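Local coordinates for protein jasmonate-induced oxygenase 2 (Arabidopsis thaliana, PDB 6LSV) that hydroxylates the plant hormone jasmonate to 12-hydroxyjasmonate, using iron, molecular oxygen and 2-oxoglutarate, at residues 322-332 with 345-353. Numbering follows the deposited sequence.
Sequences PLYPPMTFDQY and SHVESHISP
His350 lays its imidazole among Tyr324, Pro325, Met327 and Tyr332, with Pro325 CD over one ring face. The ring extends from the C-terminal tail into the bend of 322-332 because chi1 (-165°) sets CG opposite the backbone N. Tyr332 turns its edge to the His350 face in a T-shaped pair, centroids 5.8 Å apart and planes at 83°. Tyr324 meets the imidazole rim to rim, CD2 to His350 CD2 3.8 Å, the planes inclined by 25°. Met327 stands obliquely to it, SD 4.4 Å from the ring centroid. A water in the imidazole plane, 3.0 Å from His350 NE2, also lies within hydrogen-bonding distance of Pro325 O. This aromatic cluster joins the C-terminal tail to helix 329-332 and the loop and short strand before it, outside the double-stranded beta-helix core of the dioxygenase; Tyr332 directly precedes the jasmonate-binding Arg333. Beyond His350, Ser352 N donates to Leu323 O (2.9 Å), and Ser352 OG adds a weak bond to the same oxygen. Ile351 CG1 packs 3.4 Å from Tyr324 CE2, while Val347 O sits at the Tyr324 ring edge. The hydroxyls anchor both tyrosines to other parts of the chain, Tyr324 OH bonding Ser277 and Gln272, Tyr332 OH bonding Asp269.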
loop_
_atom_site.group_PDB
_atom_site.type_symbol
_atom_site.label_atom_id
_atom_site.label_comp_id
_atom_site.label_asym_id
_atom_site.label_seq_id
_atom_site.Cartn_x
_atom_site.Cartn_y
_atom_site.Cartn_z
ATOM N N PRO A 322 -15.345 -9.812 20.253
ATOM C CA PRO A 322 -14.477 -8.878 19.521
ATOM C C PRO A 322 -13.012 -9.144 19.837
ATOM O O PRO A 322 -12.617 -9.218 21.003
ATOM C CB PRO A 322 -14.932 -7.505 20.026
ATOM C CG PRO A 322 -15.491 -7.784 21.391
ATOM C CD PRO A 322 -16.163 -9.121 21.266
ATOM N N LEU A 323 -12.207 -9.285 18.784
ATOM C CA LEU A 323 -10.823 -9.719 18.920
ATOM C C LEU A 323 -9.830 -8.574 19.095
ATOM O O LEU A 323 -8.653 -8.841 19.359
ATOM C CB LEU A 323 -10.416 -10.558 17.706
ATOM C CG LEU A 323 -11.047 -11.946 17.602
ATOM C CD1 LEU A 323 -11.104 -12.407 16.152
ATOM C CD2 LEU A 323 -10.284 -12.947 18.455
ATOM N N TYR A 324 -10.262 -7.318 18.959
ATOM C CA TYR A 324 -9.360 -6.177 19.075
ATOM C C TYR A 324 -10.011 -5.060 19.881
ATOM O O TYR A 324 -11.211 -4.796 19.722
ATOM C CB TYR A 324 -8.954 -5.621 17.700
ATOM C CG TYR A 324 -8.501 -6.650 16.685
ATOM C CD1 TYR A 324 -9.422 -7.316 15.886
ATOM C CD2 TYR A 324 -7.153 -6.935 16.509
ATOM C CE1 TYR A 324 -9.014 -8.250 14.949
ATOM C CE2 TYR A 324 -6.737 -7.866 15.570
ATOM C CZ TYR A 324 -7.673 -8.522 14.796
ATOM O OH TYR A 324 -7.268 -9.450 13.864
ATOM N N PRO A 325 -9.249 -4.388 20.738
ATOM C CA PRO A 325 -9.772 -3.215 21.443
ATOM C C PRO A 325 -9.877 -2.025 20.506
ATOM O O PRO A 325 -9.297 -2.035 19.410
ATOM C CB PRO A 325 -8.723 -2.969 22.537
ATOM C CG PRO A 325 -7.469 -3.547 21.976
ATOM C CD PRO A 325 -7.905 -4.758 21.209
ATOM N N PRO A 326 -10.609 -0.980 20.895
ATOM C CA PRO A 326 -10.727 0.195 20.023
ATOM C C PRO A 326 -9.431 0.991 19.968
ATOM O O PRO A 326 -8.725 1.139 20.968
ATOM C CB PRO A 326 -11.852 1.008 20.674
ATOM C CG PRO A 326 -11.855 0.560 22.107
ATOM C CD PRO A 326 -11.508 -0.895 22.060
ATOM N N MET A 327 -9.128 1.512 18.778
ATOM C CA MET A 327 -7.952 2.350 18.577
ATOM C C MET A 327 -8.147 3.157 17.304
ATOM O O MET A 327 -8.508 2.598 16.264
ATOM C CB MET A 327 -6.672 1.507 18.488
ATOM C CG MET A 327 -5.399 2.321 18.284
ATOM S SD MET A 327 -3.910 1.309 18.103
ATOM C CE MET A 327 -3.351 1.191 19.799
ATOM N N THR A 328 -7.918 4.464 17.385
ATOM C CA THR A 328 -8.022 5.296 16.199
ATOM C C THR A 328 -6.924 4.936 15.203
ATOM O O THR A 328 -5.897 4.346 15.553
ATOM C CB THR A 328 -7.922 6.780 16.559
ATOM O OG1 THR A 328 -6.579 7.085 16.956
ATOM C CG2 THR A 328 -8.874 7.122 17.693
ATOM N N PHE A 329 -7.157 5.292 13.938
ATOM C CA PHE A 329 -6.122 5.102 12.930
ATOM C C PHE A 329 -4.963 6.071 13.122
ATOM O O PHE A 329 -3.843 5.777 12.687
ATOM C CB PHE A 329 -6.712 5.250 11.527
ATOM C CG PHE A 329 -5.737 4.941 10.431
ATOM C CD1 PHE A 329 -5.040 3.744 10.427
ATOM C CD2 PHE A 329 -5.509 5.850 9.412
ATOM C CE1 PHE A 329 -4.134 3.455 9.422
ATOM C CE2 PHE A 329 -4.608 5.570 8.404
ATOM C CZ PHE A 329 -3.917 4.369 8.407
ATOM N N ASP A 330 -5.207 7.213 13.768
ATOM C CA ASP A 330 -4.113 8.110 14.122
ATOM C C ASP A 330 -3.138 7.438 15.078
ATOM O O ASP A 330 -1.918 7.580 14.935
ATOM C CB ASP A 330 -4.669 9.388 14.742
ATOM C CG ASP A 330 -4.934 10.459 13.715
ATOM O OD1 ASP A 330 -4.303 10.408 12.637
ATOM O OD2 ASP A 330 -5.764 11.353 13.987
ATOM N N GLN A 331 -3.658 6.704 16.065
ATOM C CA GLN A 331 -2.787 5.969 16.975
ATOM C C GLN A 331 -2.138 4.786 16.273
ATOM O O GLN A 331 -0.952 4.507 16.481
ATOM C CB GLN A 331 -3.579 5.482 18.188
ATOM C CG GLN A 331 -3.800 6.516 19.268
ATOM C CD GLN A 331 -5.175 6.397 19.901
ATOM O OE1 GLN A 331 -5.633 5.298 20.215
ATOM N NE2 GLN A 331 -5.835 7.531 20.100
ATOM N N TYR A 332 -2.904 4.080 15.440
ATOM C CA TYR A 332 -2.419 2.840 14.845
ATOM C C TYR A 332 -1.271 3.096 13.877
ATOM O O TYR A 332 -0.254 2.394 13.905
ATOM C CB TYR A 332 -3.566 2.122 14.136
ATOM C CG TYR A 332 -3.237 0.710 13.712
ATOM C CD1 TYR A 332 -2.542 0.461 12.535
ATOM C CD2 TYR A 332 -3.622 -0.372 14.490
ATOM C CE1 TYR A 332 -2.240 -0.828 12.148
ATOM C CE2 TYR A 332 -3.326 -1.665 14.107
ATOM C CZ TYR A 332 -2.635 -1.885 12.936
ATOM O OH TYR A 332 -2.336 -3.168 12.551
ATOM N N SER A 345 2.912 -8.290 12.443
ATOM C CA SER A 345 3.035 -8.262 13.894
ATOM C C SER A 345 2.343 -7.053 14.504
ATOM O O SER A 345 2.006 -7.083 15.694
ATOM C CB SER A 345 4.510 -8.290 14.306
ATOM O OG SER A 345 5.172 -7.090 13.956
ATOM N N HIS A 346 2.116 -5.994 13.718
ATOM C CA HIS A 346 1.436 -4.815 14.243
ATOM C C HIS A 346 -0.022 -5.121 14.577
ATOM O O HIS A 346 -0.506 -4.774 15.662
ATOM C CB HIS A 346 1.533 -3.660 13.244
ATOM C CG HIS A 346 2.893 -3.035 13.166
ATOM N ND1 HIS A 346 3.439 -2.584 11.984
ATOM C CD2 HIS A 346 3.815 -2.784 14.126
ATOM C CE1 HIS A 346 4.640 -2.086 12.217
ATOM N NE2 HIS A 346 4.892 -2.194 13.511
ATOM N N VAL A 347 -0.740 -5.782 13.663
ATOM C CA VAL A 347 -2.143 -6.086 13.925
ATOM C C VAL A 347 -2.286 -7.290 14.856
ATOM O O VAL A 347 -3.244 -7.367 15.634
ATOM C CB VAL A 347 -2.911 -6.296 12.604
ATOM C CG1 VAL A 347 -2.358 -7.482 11.830
ATOM C CG2 VAL A 347 -4.406 -6.469 12.866
ATOM N N GLU A 348 -1.348 -8.236 14.817
ATOM C CA GLU A 348 -1.476 -9.400 15.686
ATOM C C GLU A 348 -1.113 -9.080 17.131
ATOM O O GLU A 348 -1.654 -9.705 18.049
ATOM C CB GLU A 348 -0.631 -10.554 15.147
ATOM C CG GLU A 348 -1.460 -11.564 14.355
ATOM C CD GLU A 348 -0.724 -12.118 13.153
ATOM O OE1 GLU A 348 0.520 -12.205 13.218
ATOM O OE2 GLU A 348 -1.382 -12.464 12.145
ATOM N N SER A 349 -0.224 -8.114 17.364
ATOM C CA SER A 349 -0.033 -7.619 18.722
ATOM C C SER A 349 -1.186 -6.740 19.186
ATOM O O SER A 349 -1.193 -6.308 20.345
ATOM C CB SER A 349 1.279 -6.841 18.824
ATOM O OG SER A 349 1.130 -5.542 18.287
ATOM N N HIS A 350 -2.145 -6.461 18.306
ATOM C CA HIS A 350 -3.333 -5.693 18.644
ATOM C C HIS A 350 -4.490 -6.576 19.099
ATOM O O HIS A 350 -5.454 -6.059 19.672
ATOM C CB HIS A 350 -3.754 -4.845 17.433
ATOM C CG HIS A 350 -4.725 -3.748 17.749
ATOM N ND1 HIS A 350 -4.519 -2.833 18.759
ATOM C CD2 HIS A 350 -5.900 -3.407 17.169
ATOM C CE1 HIS A 350 -5.532 -1.986 18.797
ATOM N NE2 HIS A 350 -6.384 -2.310 17.841
ATOM N N ILE A 351 -4.417 -7.888 18.857
ATOM C CA ILE A 351 -5.440 -8.808 19.349
ATOM C C ILE A 351 -5.489 -8.718 20.867
ATOM O O ILE A 351 -4.477 -8.931 21.547
ATOM C CB ILE A 351 -5.158 -10.242 18.881
ATOM C CG1 ILE A 351 -5.611 -10.447 17.434
ATOM C CG2 ILE A 351 -5.859 -11.247 19.779
ATOM C CD1 ILE A 351 -5.008 -11.668 16.765
ATOM N N SER A 352 -6.662 -8.390 21.406
ATOM C CA SER A 352 -6.796 -8.214 22.845
ATOM C C SER A 352 -6.484 -9.524 23.572
ATOM O O SER A 352 -6.734 -10.611 23.044
ATOM C CB SER A 352 -8.202 -7.721 23.196
ATOM O OG SER A 352 -9.178 -8.264 22.325
ATOM N N PRO A 353 -5.915 -9.448 24.788
ATOM C CA PRO A 353 -5.425 -10.624 25.525
ATOM C C PRO A 353 -6.507 -11.661 25.822
ATOM O O PRO A 353 -7.684 -11.303 25.887
ATOM C CB PRO A 353 -4.879 -10.023 26.829
ATOM C CG PRO A 353 -5.521 -8.677 26.945
ATOM C CD PRO A 353 -5.706 -8.199 25.542
HETATM O O HOH W 1 -8.663 -0.958 16.485
#